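Long-range contacts in heat-inducible transcription repressor HrcA (Thermotoga maritima, PDB 1STZ), which probably acts as a negative regulator of class I heat shock genes, binding DNA and preventing heat-shock induction of the grpE-dnaK-dnaJ and groELS operons: residues F287-G292 and Y305-K310; K82-Y87 and V273-E278; E132-I137 and Y231-L236; E29-K34 and V311-R316. One frame throughout, in Å; residues are numbered along the deposited sequence.

Contact 1 of 4, residues F287-G292 and Y305-K310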
loop_
_atom_site.group_PDB
_atom_site.type_symbol
_atom_site.label_atom_id
_atom_site.label_comp_id
_atom_site.label_asym_id
_atom_site.label_seq_id
_atom_site.Cartn_x
_atom_site.Cartn_y
_atom_site.Cartn_z
ATOM N N PHE A 287 -13.259 22.298 -15.200
ATOM C CA PHE A 287 -12.520 21.749 -14.046
ATOM C C PHE A 287 -13.122 22.146 -12.704
ATOM O O PHE A 287 -13.909 23.088 -12.620
ATOM C CB PHE A 287 -11.082 22.277 -14.079
ATOM C CG PHE A 287 -10.287 21.779 -15.249
ATOM C CD1 PHE A 287 -10.188 22.532 -16.420
ATOM C CD2 PHE A 287 -9.642 20.567 -15.189
ATOM C CE1 PHE A 287 -9.461 22.077 -17.502
ATOM C CE2 PHE A 287 -8.905 20.093 -16.297
ATOM C CZ PHE A 287 -8.806 20.848 -17.427
ATOM N N ALA A 288 -12.759 21.377 -11.682
ATOM C CA ALA A 288 -12.807 21.769 -10.289
ATOM C C ALA A 288 -11.361 21.706 -9.742
ATOM O O ALA A 288 -10.560 20.840 -10.157
ATOM C CB ALA A 288 -13.691 20.836 -9.525
ATOM N N VAL A 289 -11.022 22.621 -8.841
ATOM C CA VAL A 289 -9.735 22.586 -8.137
ATOM C C VAL A 289 -9.914 22.586 -6.640
ATOM O O VAL A 289 -10.549 23.473 -6.109
ATOM C CB VAL A 289 -8.887 23.858 -8.337
ATOM C CG1 VAL A 289 -7.390 23.515 -8.289
ATOM C CG2 VAL A 289 -9.299 24.632 -9.512
ATOM N N PHE A 290 -9.323 21.623 -5.964
ATOM C CA PHE A 290 -9.127 21.685 -4.521
ATOM C C PHE A 290 -7.787 22.333 -4.250
ATOM O O PHE A 290 -6.800 22.040 -4.902
ATOM C CB PHE A 290 -9.143 20.300 -3.886
ATOM C CG PHE A 290 -10.522 19.747 -3.681
ATOM C CD1 PHE A 290 -11.160 19.087 -4.682
ATOM C CD2 PHE A 290 -11.181 19.919 -2.480
ATOM C CE1 PHE A 290 -12.450 18.582 -4.501
ATOM C CE2 PHE A 290 -12.464 19.412 -2.298
ATOM C CZ PHE A 290 -13.082 18.734 -3.309
ATOM N N SER A 291 -7.757 23.234 -3.301
ATOM C CA SER A 291 -6.522 23.855 -2.918
ATOM C C SER A 291 -6.436 24.004 -1.411
ATOM O O SER A 291 -7.453 24.005 -0.695
ATOM C CB SER A 291 -6.371 25.195 -3.626
ATOM O OG SER A 291 -7.343 26.133 -3.183
ATOM N N GLY A 292 -5.205 24.111 -0.937
ATOM C CA GLY A 292 -4.905 24.243 0.478
ATOM C C GLY A 292 -3.395 24.370 0.660
ATOM O O GLY A 292 -2.638 24.232 -0.293
ATOM N N TYR A 305 -2.526 21.807 -5.087
ATOM C CA TYR A 305 -3.656 21.930 -6.002
ATOM C C TYR A 305 -3.998 20.575 -6.602
ATOM O O TYR A 305 -3.113 19.865 -7.060
ATOM C CB TYR A 305 -3.326 22.891 -7.135
ATOM C CG TYR A 305 -2.921 24.258 -6.666
ATOM C CD1 TYR A 305 -1.610 24.529 -6.332
ATOM C CD2 TYR A 305 -3.851 25.284 -6.564
ATOM C CE1 TYR A 305 -1.228 25.792 -5.903
ATOM C CE2 TYR A 305 -3.484 26.536 -6.129
ATOM C CZ TYR A 305 -2.169 26.790 -5.804
ATOM O OH TYR A 305 -1.789 28.052 -5.396
ATOM N N LEU A 306 -5.283 20.224 -6.568
ATOM C CA LEU A 306 -5.834 19.062 -7.265
ATOM C C LEU A 306 -6.846 19.535 -8.325
ATOM O O LEU A 306 -7.892 20.107 -7.995
ATOM C CB LEU A 306 -6.585 18.201 -6.255
ATOM C CG LEU A 306 -6.887 16.721 -6.488
ATOM C CD1 LEU A 306 -8.290 16.386 -6.071
ATOM C CD2 LEU A 306 -6.572 16.189 -7.861
ATOM N N PHE A 307 -6.562 19.254 -9.575
ATOM C CA PHE A 307 -7.446 19.581 -10.675
ATOM C C PHE A 307 -8.069 18.297 -11.186
ATOM O O PHE A 307 -7.370 17.336 -11.451
ATOM C CB PHE A 307 -6.678 20.244 -11.817
ATOM C CG PHE A 307 -6.108 21.577 -11.473
ATOM C CD1 PHE A 307 -4.805 21.690 -11.018
ATOM C CD2 PHE A 307 -6.854 22.728 -11.656
ATOM C CE1 PHE A 307 -4.261 22.948 -10.721
ATOM C CE2 PHE A 307 -6.329 23.957 -11.353
ATOM C CZ PHE A 307 -5.019 24.064 -10.876
ATOM N N THR A 308 -9.391 18.291 -11.326
ATOM C CA THR A 308 -10.104 17.200 -11.973
ATOM C C THR A 308 -11.131 17.801 -12.879
ATOM O O THR A 308 -11.378 18.995 -12.833
ATOM C CB THR A 308 -10.845 16.323 -10.921
ATOM O OG1 THR A 308 -11.761 17.130 -10.165
ATOM C CG2 THR A 308 -9.884 15.754 -9.869
ATOM N N SER A 309 -11.773 16.976 -13.683
ATOM C CA SER A 309 -13.078 17.349 -14.197
ATOM C C SER A 309 -14.007 17.742 -13.036
ATOM O O SER A 309 -13.919 17.188 -11.932
ATOM C CB SER A 309 -13.709 16.199 -14.957
ATOM O OG SER A 309 -15.017 16.555 -15.350
ATOM N N LYS A 310 -14.898 18.691 -13.288
ATOM C CA LYS A 310 -15.933 19.046 -12.305
ATOM C C LYS A 310 -16.997 17.970 -12.174
ATOM O O LYS A 310 -17.795 18.017 -11.245
ATOM C CB LYS A 310 -16.576 20.410 -12.615
ATOM C CG LYS A 310 -17.353 20.518 -13.892
ATOM C CD LYS A 310 -17.875 21.948 -14.043
ATOM C CE LYS A 310 -18.488 22.211 -15.427
ATOM N NZ LYS A 310 -18.851 23.654 -15.545
HETATM O O HOH W 1 -11.166 18.563 -7.844
#
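Ala-288 and Thr-308, and next to them Phe-290 and Leu-306, form the hydrogen-bonded pairs of an antiparallel beta hairpin whose strand axes approach to 4.6 Å. Each pair is closed by two backbone N-H...O bonds. Between them lies the non-hydrogen-bonded pair Val-289 and Phe-307. These two side chains run side by side on one sheet face. CG1 of Val-289 sits over a face of the Phe-307 ring, 3.5 Å from the ring centroid, in a CH-pi contact. Phe-307 has CG anti to its carbonyl carbon (chi1 -66°), which brings the ring beside the valine. Replacing Phe-307 with alanine would probably open a gap beside Val-289 and leave its CG1 without the ring face it rests on. Tyr-305 and Ser-291 share this face, with Ser-291 CB 3.9 Å from Tyr-305 CD2. On the other face, the CB atoms of Phe-290 and Leu-306 meet at 4.1 Å. A water there donates to Thr-308 OG1 at 2.8 Å and weakly to Ala-288 O. Thr-308 OG1 in turn donates to Ser-309 O. The hairpin lies inside a five-stranded antiparallel sheet, between strands 272-275 and 134-138. Helix 314-334 packs on Ala-288, Phe-290 and Leu-306, and helix 116-131 also touches Leu-306. Helix 247-256 packs on Phe-287 and Phe-307.

Contact 2 of 4, residues K82-Y87 and V273-E278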
loop_
_atom_site.group_PDB
_atom_site.type_symbol
_atom_site.label_atom_id
_atom_site.label_comp_id
_atom_site.label_asym_id
_atom_site.label_seq_id
_atom_site.Cartn_x
_atom_site.Cartn_y
_atom_site.Cartn_z
ATOM N N LYS A 82 -23.816 25.724 -10.188
ATOM C CA LYS A 82 -24.559 25.975 -8.961
ATOM C C LYS A 82 -25.043 24.660 -8.334
ATOM O O LYS A 82 -24.957 24.464 -7.132
ATOM C CB LYS A 82 -25.726 26.921 -9.231
ATOM C CG LYS A 82 -26.376 27.438 -7.978
ATOM C CD LYS A 82 -27.624 28.197 -8.313
ATOM C CE LYS A 82 -28.216 28.880 -7.102
ATOM N NZ LYS A 82 -29.505 29.526 -7.480
ATOM N N GLY A 83 -25.535 23.753 -9.165
ATOM C CA GLY A 83 -25.954 22.448 -8.691
ATOM C C GLY A 83 -24.823 21.597 -8.182
ATOM O O GLY A 83 -24.984 20.861 -7.218
ATOM N N LEU A 84 -23.670 21.683 -8.824
ATOM C CA LEU A 84 -22.489 20.985 -8.323
ATOM C C LEU A 84 -22.057 21.525 -6.961
ATOM O O LEU A 84 -21.694 20.753 -6.098
ATOM C CB LEU A 84 -21.337 21.052 -9.319
ATOM C CG LEU A 84 -21.622 20.328 -10.623
ATOM C CD1 LEU A 84 -20.522 20.668 -11.649
ATOM C CD2 LEU A 84 -21.722 18.835 -10.407
ATOM N N ARG A 85 -22.101 22.844 -6.784
ATOM C CA ARG A 85 -21.764 23.485 -5.513
ATOM C C ARG A 85 -22.743 23.052 -4.442
ATOM O O ARG A 85 -22.341 22.742 -3.342
ATOM C CB ARG A 85 -21.755 25.005 -5.657
ATOM C CG ARG A 85 -21.716 25.847 -4.367
ATOM C CD ARG A 85 -20.575 25.587 -3.398
ATOM N NE ARG A 85 -19.267 25.882 -3.969
ATOM C CZ ARG A 85 -18.121 25.763 -3.322
ATOM N NH1 ARG A 85 -18.075 25.374 -2.051
ATOM N NH2 ARG A 85 -17.002 26.063 -3.942
ATOM N N PHE A 86 -24.030 23.008 -4.774
ATOM C CA PHE A 86 -25.043 22.574 -3.811
ATOM C C PHE A 86 -24.723 21.159 -3.352
ATOM O O PHE A 86 -24.744 20.883 -2.171
ATOM C CB PHE A 86 -26.444 22.622 -4.429
ATOM C CG PHE A 86 -27.508 22.004 -3.557
ATOM C CD1 PHE A 86 -28.162 22.765 -2.608
ATOM C CD2 PHE A 86 -27.821 20.652 -3.671
ATOM C CE1 PHE A 86 -29.142 22.193 -1.791
ATOM C CE2 PHE A 86 -28.799 20.080 -2.876
ATOM C CZ PHE A 86 -29.457 20.848 -1.933
ATOM N N TYR A 87 -24.397 20.277 -4.299
ATOM C CA TYR A 87 -24.084 18.878 -3.987
ATOM C C TYR A 87 -22.896 18.792 -3.039
ATOM O O TYR A 87 -22.981 18.148 -2.007
ATOM C CB TYR A 87 -23.799 18.087 -5.259
ATOM C CG TYR A 87 -23.287 16.686 -5.035
ATOM C CD1 TYR A 87 -24.158 15.638 -4.756
ATOM C CD2 TYR A 87 -21.925 16.402 -5.122
ATOM C CE1 TYR A 87 -23.679 14.333 -4.549
ATOM C CE2 TYR A 87 -21.439 15.112 -4.927
ATOM C CZ TYR A 87 -22.317 14.080 -4.644
ATOM O OH TYR A 87 -21.825 12.798 -4.448
ATOM N N VAL A 273 -12.813 24.191 -2.472
ATOM C CA VAL A 273 -12.931 23.809 -3.868
ATOM C C VAL A 273 -13.480 24.979 -4.679
ATOM O O VAL A 273 -14.291 25.741 -4.192
ATOM C CB VAL A 273 -13.815 22.528 -4.051
ATOM C CG1 VAL A 273 -15.311 22.835 -3.833
ATOM C CG2 VAL A 273 -13.591 21.932 -5.408
ATOM N N ARG A 274 -12.971 25.153 -5.882
ATOM C CA ARG A 274 -13.516 26.103 -6.848
ATOM C C ARG A 274 -14.003 25.273 -8.038
ATOM O O ARG A 274 -13.220 24.553 -8.642
ATOM C CB ARG A 274 -12.466 27.121 -7.277
ATOM C CG ARG A 274 -12.181 28.123 -6.154
ATOM C CD ARG A 274 -11.183 29.183 -6.538
ATOM N NE ARG A 274 -11.010 30.191 -5.510
ATOM C CZ ARG A 274 -11.844 31.200 -5.271
ATOM N NH1 ARG A 274 -12.946 31.400 -5.998
ATOM N NH2 ARG A 274 -11.554 32.035 -4.287
ATOM N N ILE A 275 -15.300 25.357 -8.315
ATOM C CA ILE A 275 -15.962 24.566 -9.344
ATOM C C ILE A 275 -16.301 25.458 -10.528
ATOM O O ILE A 275 -16.942 26.495 -10.372
ATOM C CB ILE A 275 -17.256 23.900 -8.749
ATOM C CG1 ILE A 275 -16.893 22.935 -7.629
ATOM C CG2 ILE A 275 -18.035 23.161 -9.818
ATOM C CD1 ILE A 275 -18.030 22.585 -6.699
ATOM N N GLY A 276 -15.860 25.052 -11.712
ATOM C CA GLY A 276 -16.211 25.724 -12.957
ATOM C C GLY A 276 -15.969 27.227 -12.977
ATOM O O GLY A 276 -14.837 27.698 -12.893
ATOM N N ARG A 277 -17.044 27.996 -13.068
ATOM C CA ARG A 277 -16.935 29.447 -13.084
ATOM C C ARG A 277 -16.254 30.054 -11.844
ATOM O O ARG A 277 -15.743 31.173 -11.901
ATOM C CB ARG A 277 -18.304 30.099 -13.302
ATOM C CG ARG A 277 -19.489 29.433 -12.612
ATOM C CD ARG A 277 -19.532 29.614 -11.103
ATOM N NE ARG A 277 -20.773 29.112 -10.495
ATOM C CZ ARG A 277 -21.931 29.755 -10.463
ATOM N NH1 ARG A 277 -22.070 30.969 -11.027
ATOM N NH2 ARG A 277 -22.970 29.178 -9.854
ATOM N N GLU A 278 -16.255 29.327 -10.732
ATOM C CA GLU A 278 -15.616 29.801 -9.499
ATOM C C GLU A 278 -14.089 29.955 -9.665
ATOM O O GLU A 278 -13.468 30.737 -8.955
ATOM C CB GLU A 278 -15.956 28.896 -8.318
ATOM C CG GLU A 278 -17.446 28.864 -7.917
ATOM C CD GLU A 278 -17.790 27.720 -6.950
ATOM O OE1 GLU A 278 -18.967 27.575 -6.553
ATOM O OE2 GLU A 278 -16.874 26.951 -6.566
#
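Arg-85 and Glu-278 cross at about a right angle and form a side-on, two-nitrogen salt bridge. Arg-85 NE donates to Glu-278 OE1 at 3.1 Å, and Arg-85 NH2 donates to Glu-278 OE2 at 2.8 Å. The guanidinium and carboxylate planes are 38° apart. Both bonds come from the syn side but out of the carboxylate plane, that to OE2 more so. The arginine chain bends at chi2 (56°) and chi3 (63°), which turns this edge to the glutamate. Glu-278 OE2 also accepts the backbone N of Ile-275, at 2.8 Å. The two donors reach it from opposite faces of the carboxylate, which fixes the group. Arg-85 NH2 makes a further, weak bond to Val-273 O. Ile-275 CD1 packs 4.0 Å from Arg-85 CA and lies more loosely over one face of the guanidinium, while Ile-275 CG2 packs 3.9 Å from Leu-84 CB. The contact joins helix 81-94 to the edge strand 272-275 of the five-stranded sheet. Glu-89 pairs with Arg-85 NH1, and strand 287-296 lies next to strand 272-275.

Contact 3 of 4, residues E132-I137 and Y231-L236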
loop_
_atom_site.group_PDB
_atom_site.type_symbol
_atom_site.label_atom_id
_atom_site.label_comp_id
_atom_site.label_asym_id
_atom_site.label_seq_id
_atom_site.Cartn_x
_atom_site.Cartn_y
_atom_site.Cartn_z
ATOM N N GLU A 132 -8.030 10.346 -9.452
ATOM C CA GLU A 132 -7.927 10.468 -10.900
ATOM C C GLU A 132 -7.810 11.926 -11.316
ATOM O O GLU A 132 -8.503 12.379 -12.239
ATOM C CB GLU A 132 -9.137 9.808 -11.586
ATOM C CG GLU A 132 -9.313 8.324 -11.267
ATOM C CD GLU A 132 -10.715 7.817 -11.609
ATOM O OE1 GLU A 132 -11.694 8.605 -11.516
ATOM O OE2 GLU A 132 -10.851 6.619 -11.954
ATOM N N GLY A 133 -6.941 12.661 -10.623
ATOM C CA GLY A 133 -6.695 14.061 -10.927
ATOM C C GLY A 133 -5.264 14.397 -11.299
ATOM O O GLY A 133 -4.389 13.519 -11.423
ATOM N N TYR A 134 -5.044 15.684 -11.500
ATOM C CA TYR A 134 -3.737 16.265 -11.764
ATOM C C TYR A 134 -3.360 17.090 -10.549
ATOM O O TYR A 134 -4.101 17.979 -10.174
ATOM C CB TYR A 134 -3.818 17.209 -12.962
ATOM C CG TYR A 134 -2.515 17.871 -13.393
ATOM C CD1 TYR A 134 -2.366 19.248 -13.367
ATOM C CD2 TYR A 134 -1.461 17.123 -13.869
ATOM C CE1 TYR A 134 -1.182 19.864 -13.808
ATOM C CE2 TYR A 134 -0.274 17.727 -14.302
ATOM C CZ TYR A 134 -0.148 19.095 -14.257
ATOM O OH TYR A 134 1.018 19.696 -14.672
ATOM N N VAL A 135 -2.208 16.797 -9.962
ATOM C CA VAL A 135 -1.736 17.458 -8.754
ATOM C C VAL A 135 -0.513 18.338 -8.988
ATOM O O VAL A 135 0.423 17.940 -9.678
ATOM C CB VAL A 135 -1.421 16.413 -7.682
ATOM C CG1 VAL A 135 -0.770 17.045 -6.449
ATOM C CG2 VAL A 135 -2.681 15.681 -7.310
ATOM N N LEU A 136 -0.552 19.552 -8.441
ATOM C CA LEU A 136 0.631 20.401 -8.305
ATOM C C LEU A 136 0.886 20.606 -6.828
ATOM O O LEU A 136 -0.031 20.968 -6.096
ATOM C CB LEU A 136 0.423 21.762 -8.954
ATOM C CG LEU A 136 0.193 21.809 -10.452
ATOM C CD1 LEU A 136 0.061 23.257 -10.858
ATOM C CD2 LEU A 136 1.290 21.132 -11.276
ATOM N N ILE A 137 2.109 20.334 -6.383
ATOM C CA ILE A 137 2.555 20.675 -5.036
ATOM C C ILE A 137 3.694 21.685 -5.146
ATOM O O ILE A 137 4.726 21.398 -5.739
ATOM C CB ILE A 137 3.056 19.440 -4.281
ATOM C CG1 ILE A 137 1.957 18.369 -4.223
ATOM C CG2 ILE A 137 3.508 19.822 -2.864
ATOM C CD1 ILE A 137 2.307 17.172 -3.401
ATOM N N TYR A 231 6.999 23.651 -8.874
ATOM C CA TYR A 231 5.927 22.723 -8.544
ATOM C C TYR A 231 6.281 21.331 -9.000
ATOM O O TYR A 231 6.783 21.168 -10.093
ATOM C CB TYR A 231 4.622 23.137 -9.229
ATOM C CG TYR A 231 4.083 24.439 -8.710
ATOM C CD1 TYR A 231 4.521 25.649 -9.239
ATOM C CD2 TYR A 231 3.136 24.466 -7.703
ATOM C CE1 TYR A 231 4.038 26.851 -8.764
ATOM C CE2 TYR A 231 2.644 25.686 -7.205
ATOM C CZ TYR A 231 3.100 26.870 -7.746
ATOM O OH TYR A 231 2.638 28.082 -7.281
ATOM N N LEU A 232 6.019 20.346 -8.145
ATOM C CA LEU A 232 6.005 18.930 -8.517
ATOM C C LEU A 232 4.621 18.578 -9.049
ATOM O O LEU A 232 3.628 18.807 -8.356
ATOM C CB LEU A 232 6.262 18.066 -7.282
ATOM C CG LEU A 232 6.103 16.545 -7.472
ATOM C CD1 LEU A 232 7.118 15.793 -6.627
ATOM C CD2 LEU A 232 4.682 16.040 -7.143
ATOM N N ASP A 233 4.543 18.009 -10.245
ATOM C CA ASP A 233 3.258 17.614 -10.821
ATOM C C ASP A 233 3.125 16.090 -10.909
ATOM O O ASP A 233 4.105 15.374 -11.005
ATOM C CB ASP A 233 3.049 18.256 -12.197
ATOM C CG ASP A 233 4.084 17.838 -13.198
ATOM O OD1 ASP A 233 5.251 18.278 -13.072
ATOM O OD2 ASP A 233 3.838 17.064 -14.149
ATOM N N ALA A 234 1.899 15.606 -10.886
ATOM C CA ALA A 234 1.640 14.172 -11.063
ATOM C C ALA A 234 0.211 13.957 -11.556
ATOM O O ALA A 234 -0.655 14.772 -11.289
ATOM C CB ALA A 234 1.849 13.449 -9.740
ATOM N N GLY A 235 -0.041 12.849 -12.239
ATOM C CA GLY A 235 -1.375 12.508 -12.704
ATOM C C GLY A 235 -1.862 13.145 -14.013
ATOM O O GLY A 235 -3.069 13.151 -14.300
ATOM N N LEU A 236 -0.964 13.680 -14.825
ATOM C CA LEU A 236 -1.388 14.225 -16.132
ATOM C C LEU A 236 -2.177 13.195 -16.950
ATOM O O LEU A 236 -3.171 13.523 -17.614
ATOM C CB LEU A 236 -0.198 14.739 -16.923
ATOM C CG LEU A 236 -0.500 15.197 -18.356
ATOM C CD1 LEU A 236 -1.603 16.257 -18.379
ATOM C CD2 LEU A 236 0.808 15.697 -18.995
#
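Gly-133 leads into strand 134-138, which pairs antiparallel with strand 231-234 at one edge of the five-stranded sheet, where 231-234 is outermost in the chain. Gly-133 O lies 3.4 Å from Gly-235 CA in a CA-H...O contact, and it also accepts Asn-238 ND2. This close approach, with Gly-235 at positive phi, suits a residue without a side chain. Tyr-134 has CG anti to the backbone N (chi1 -178°), and its ring lies alongside Leu-236, pointing the same way. The N of Leu-236 meets the ring edge in its plane, and Leu-236 CB is 4.0 Å from Tyr-134 CE2. Helix 247-256 packs on Tyr-134 through Leu-253 and Leu-254. Val-135 and Ala-234 form a hydrogen-bonded pair, and the bond from Val-135 N to Ala-234 O is nearly straight at 174°. Their side chains face helix 116-131. Leu-136, in the non-hydrogen-bonded pair with Asp-233, points to the other face. Its CB is 4.0 Å from Tyr-231 CD2, and Tyr-231 OH bonds to Gln-260. Ile-137 and Leu-232 form the next hydrogen-bonded pair, with two backbone bonds of 2.9 Å. On the face of Leu-136, Asp-233 CB touches both Leu-136 CD2 and Tyr-134 OH, each at 3.5 Å.

Contact 4 of 4, residues E29-K34 and V311-R316; sequences EYIENK and VTKYDR
Ile-31 and Val-311 form the tight centre of this contact, which has no hydrogen bond between the two segments. Ile-31 lies across the backbone of 312-313, with CD1 3.3 Å from Thr-312 O and CG2 3.5 Å from the same oxygen. Ile-31 CD1 also reaches the edge of the Tyr-314 ring, at 4.1 Å from CD1 of that residue. Val-311 fits between Tyr-30 and Lys-34. Its CG2 is 3.6 Å from Tyr-30 CE2, and the two side chains cross at about a right angle. With CG1 anti to the backbone N (chi1 -170°), Val-311 sets that methyl 3.9 Å from Ile-31 CA. Shortening Ile-31 to an alanine would probably open a gap over Thr-312 O and leave the edge of Tyr-314 without this neighbour. The solvent side is looser. Glu-32 OE1 and Lys-313 NZ are 4.5 Å apart, beyond a salt bridge. Lys-34 passes its aliphatic chain slantwise across Val-311 CG1 while its NZ turns back to Ile-31 O, at 2.7 Å. The contact joins the end of helix 17-33 to the turn before helix 314-334. Helix 81-94 packs on both segments, with Tyr-87 on Ile-31 and Tyr-88 on Tyr-314, while strand 78-79 lies against Tyr-30.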
loop_
_atom_site.group_PDB
_atom_site.type_symbol
_atom_site.label_atom_id
_atom_site.label_comp_id
_atom_site.label_asym_id
_atom_site.label_seq_id
_atom_site.Cartn_x
_atom_site.Cartn_y
_atom_site.Cartn_z
ATOM N N GLU A 29 -26.192 10.885 -9.481
ATOM C CA GLU A 29 -26.380 10.050 -10.656
ATOM C C GLU A 29 -25.578 10.563 -11.855
ATOM O O GLU A 29 -25.057 9.771 -12.621
ATOM C CB GLU A 29 -27.867 9.944 -11.010
ATOM C CG GLU A 29 -28.186 9.019 -12.176
ATOM C CD GLU A 29 -27.757 7.581 -11.952
ATOM O OE1 GLU A 29 -27.732 6.810 -12.934
ATOM O OE2 GLU A 29 -27.441 7.218 -10.799
ATOM N N TYR A 30 -25.454 11.875 -12.004
ATOM C CA TYR A 30 -24.740 12.436 -13.158
ATOM C C TYR A 30 -23.239 12.167 -13.072
ATOM O O TYR A 30 -22.604 11.832 -14.068
ATOM C CB TYR A 30 -24.974 13.938 -13.264
ATOM C CG TYR A 30 -24.197 14.608 -14.373
ATOM C CD1 TYR A 30 -24.447 14.309 -15.706
ATOM C CD2 TYR A 30 -23.216 15.549 -14.085
ATOM C CE1 TYR A 30 -23.733 14.929 -16.736
ATOM C CE2 TYR A 30 -22.507 16.174 -15.094
ATOM C CZ TYR A 30 -22.761 15.857 -16.412
ATOM O OH TYR A 30 -22.041 16.485 -17.389
ATOM N N ILE A 31 -22.683 12.349 -11.877
ATOM C CA ILE A 31 -21.277 12.055 -11.620
ATOM C C ILE A 31 -20.982 10.579 -11.907
ATOM O O ILE A 31 -19.999 10.260 -12.583
ATOM C CB ILE A 31 -20.912 12.454 -10.159
ATOM C CG1 ILE A 31 -20.773 13.980 -10.077
ATOM C CG2 ILE A 31 -19.647 11.762 -9.700
ATOM C CD1 ILE A 31 -20.901 14.556 -8.668
ATOM N N GLU A 32 -21.859 9.692 -11.431
ATOM C CA GLU A 32 -21.685 8.239 -11.605
ATOM C C GLU A 32 -21.715 7.770 -13.073
ATOM O O GLU A 32 -20.802 7.073 -13.519
ATOM C CB GLU A 32 -22.744 7.489 -10.777
ATOM C CG GLU A 32 -22.688 5.956 -10.819
ATOM C CD GLU A 32 -21.403 5.371 -10.256
ATOM O OE1 GLU A 32 -20.681 6.081 -9.518
ATOM O OE2 GLU A 32 -21.106 4.191 -10.552
ATOM N N ASN A 33 -22.757 8.141 -13.818
ATOM C CA ASN A 33 -22.976 7.606 -15.181
ATOM C C ASN A 33 -22.765 8.612 -16.308
ATOM O O ASN A 33 -22.586 8.217 -17.460
ATOM C CB ASN A 33 -24.383 7.011 -15.311
ATOM C CG ASN A 33 -24.535 5.705 -14.563
ATOM O OD1 ASN A 33 -23.617 4.893 -14.523
ATOM N ND2 ASN A 33 -25.699 5.500 -13.963
ATOM N N LYS A 34 -22.829 9.899 -15.974
ATOM C CA LYS A 34 -22.409 10.986 -16.868
ATOM C C LYS A 34 -23.350 11.154 -18.039
ATOM O O LYS A 34 -22.926 11.372 -19.166
ATOM C CB LYS A 34 -20.952 10.782 -17.307
ATOM C CG LYS A 34 -20.056 10.655 -16.077
ATOM C CD LYS A 34 -18.589 10.620 -16.368
ATOM C CE LYS A 34 -17.820 10.528 -15.051
ATOM N NZ LYS A 34 -18.181 9.298 -14.286
ATOM N N VAL A 311 -17.014 17.029 -13.122
ATOM C CA VAL A 311 -17.801 15.809 -13.021
ATOM C C VAL A 311 -16.953 14.764 -12.313
ATOM O O VAL A 311 -16.279 13.948 -12.941
ATOM C CB VAL A 311 -18.282 15.287 -14.411
ATOM C CG1 VAL A 311 -19.287 14.159 -14.231
ATOM C CG2 VAL A 311 -18.886 16.431 -15.252
ATOM N N THR A 312 -16.955 14.822 -10.987
ATOM C CA THR A 312 -16.044 14.010 -10.188
ATOM C C THR A 312 -16.655 13.678 -8.841
ATOM O O THR A 312 -17.646 14.290 -8.419
ATOM C CB THR A 312 -14.695 14.769 -10.022
ATOM O OG1 THR A 312 -13.730 13.958 -9.340
ATOM C CG2 THR A 312 -14.840 16.011 -9.129
ATOM N N LYS A 313 -16.067 12.722 -8.154
ATOM C CA LYS A 313 -16.549 12.315 -6.839
ATOM C C LYS A 313 -16.027 13.256 -5.759
ATOM O O LYS A 313 -14.958 13.011 -5.199
ATOM C CB LYS A 313 -16.101 10.878 -6.570
ATOM C CG LYS A 313 -16.717 9.856 -7.543
ATOM C CD LYS A 313 -16.240 8.447 -7.243
ATOM C CE LYS A 313 -17.208 7.379 -7.774
ATOM N NZ LYS A 313 -16.739 5.999 -7.426
ATOM N N TYR A 314 -16.781 14.329 -5.477
ATOM C CA TYR A 314 -16.330 15.402 -4.602
ATOM C C TYR A 314 -15.997 14.947 -3.173
ATOM O O TYR A 314 -15.022 15.412 -2.601
ATOM C CB TYR A 314 -17.347 16.560 -4.570
ATOM C CG TYR A 314 -17.330 17.394 -5.850
ATOM C CD1 TYR A 314 -18.162 17.083 -6.928
ATOM C CD2 TYR A 314 -16.471 18.481 -5.978
ATOM C CE1 TYR A 314 -18.136 17.847 -8.109
ATOM C CE2 TYR A 314 -16.434 19.243 -7.132
ATOM C CZ TYR A 314 -17.259 18.918 -8.195
ATOM O OH TYR A 314 -17.173 19.685 -9.319
ATOM N N ASP A 315 -16.791 14.045 -2.615
ATOM C CA ASP A 315 -16.607 13.588 -1.233
ATOM C C ASP A 315 -15.303 12.805 -1.146
ATOM O O ASP A 315 -14.520 12.997 -0.240
ATOM C CB ASP A 315 -17.785 12.703 -0.806
ATOM C CG ASP A 315 -17.972 12.618 0.706
ATOM O OD1 ASP A 315 -17.020 12.798 1.490
ATOM O OD2 ASP A 315 -19.079 12.330 1.211
ATOM N N ARG A 316 -15.070 11.930 -2.107
ATOM C CA ARG A 316 -13.816 11.173 -2.149
ATOM C C ARG A 316 -12.636 12.140 -2.267
ATOM O O ARG A 316 -11.675 12.030 -1.513
ATOM C CB ARG A 316 -13.837 10.145 -3.287
ATOM C CG ARG A 316 -12.547 9.358 -3.499
ATOM C CD ARG A 316 -12.346 8.843 -4.926
ATOM N NE ARG A 316 -12.364 9.917 -5.926
ATOM C CZ ARG A 316 -12.444 9.746 -7.249
ATOM N NH1 ARG A 316 -12.521 8.538 -7.776
ATOM N NH2 ARG A 316 -12.470 10.801 -8.057
#

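In the fold
From the N terminus, helix 17-33 comes first, and its C-terminal end meets residues 311-316 and closes contact 4, the widest loop. Contact 2 is nested inside it, running from helix 81-94 to strand 272-275. Contact 3 is nested in turn inside contact 2 and joins strands 134-138 and 231-234. Contact 1, the hairpin of strands 287-296 and 299-309, follows contacts 2 and 3 in series, still within the loop of contact 4. No loops cross. Contacts 1, 2 and 3 all reach the five-stranded sheet, with contact 1 touching the other two. Contacts 2 and 4 tie the N-terminal helices to this sheet and to helix 314-334, and meet around Tyr-87 and Tyr-314.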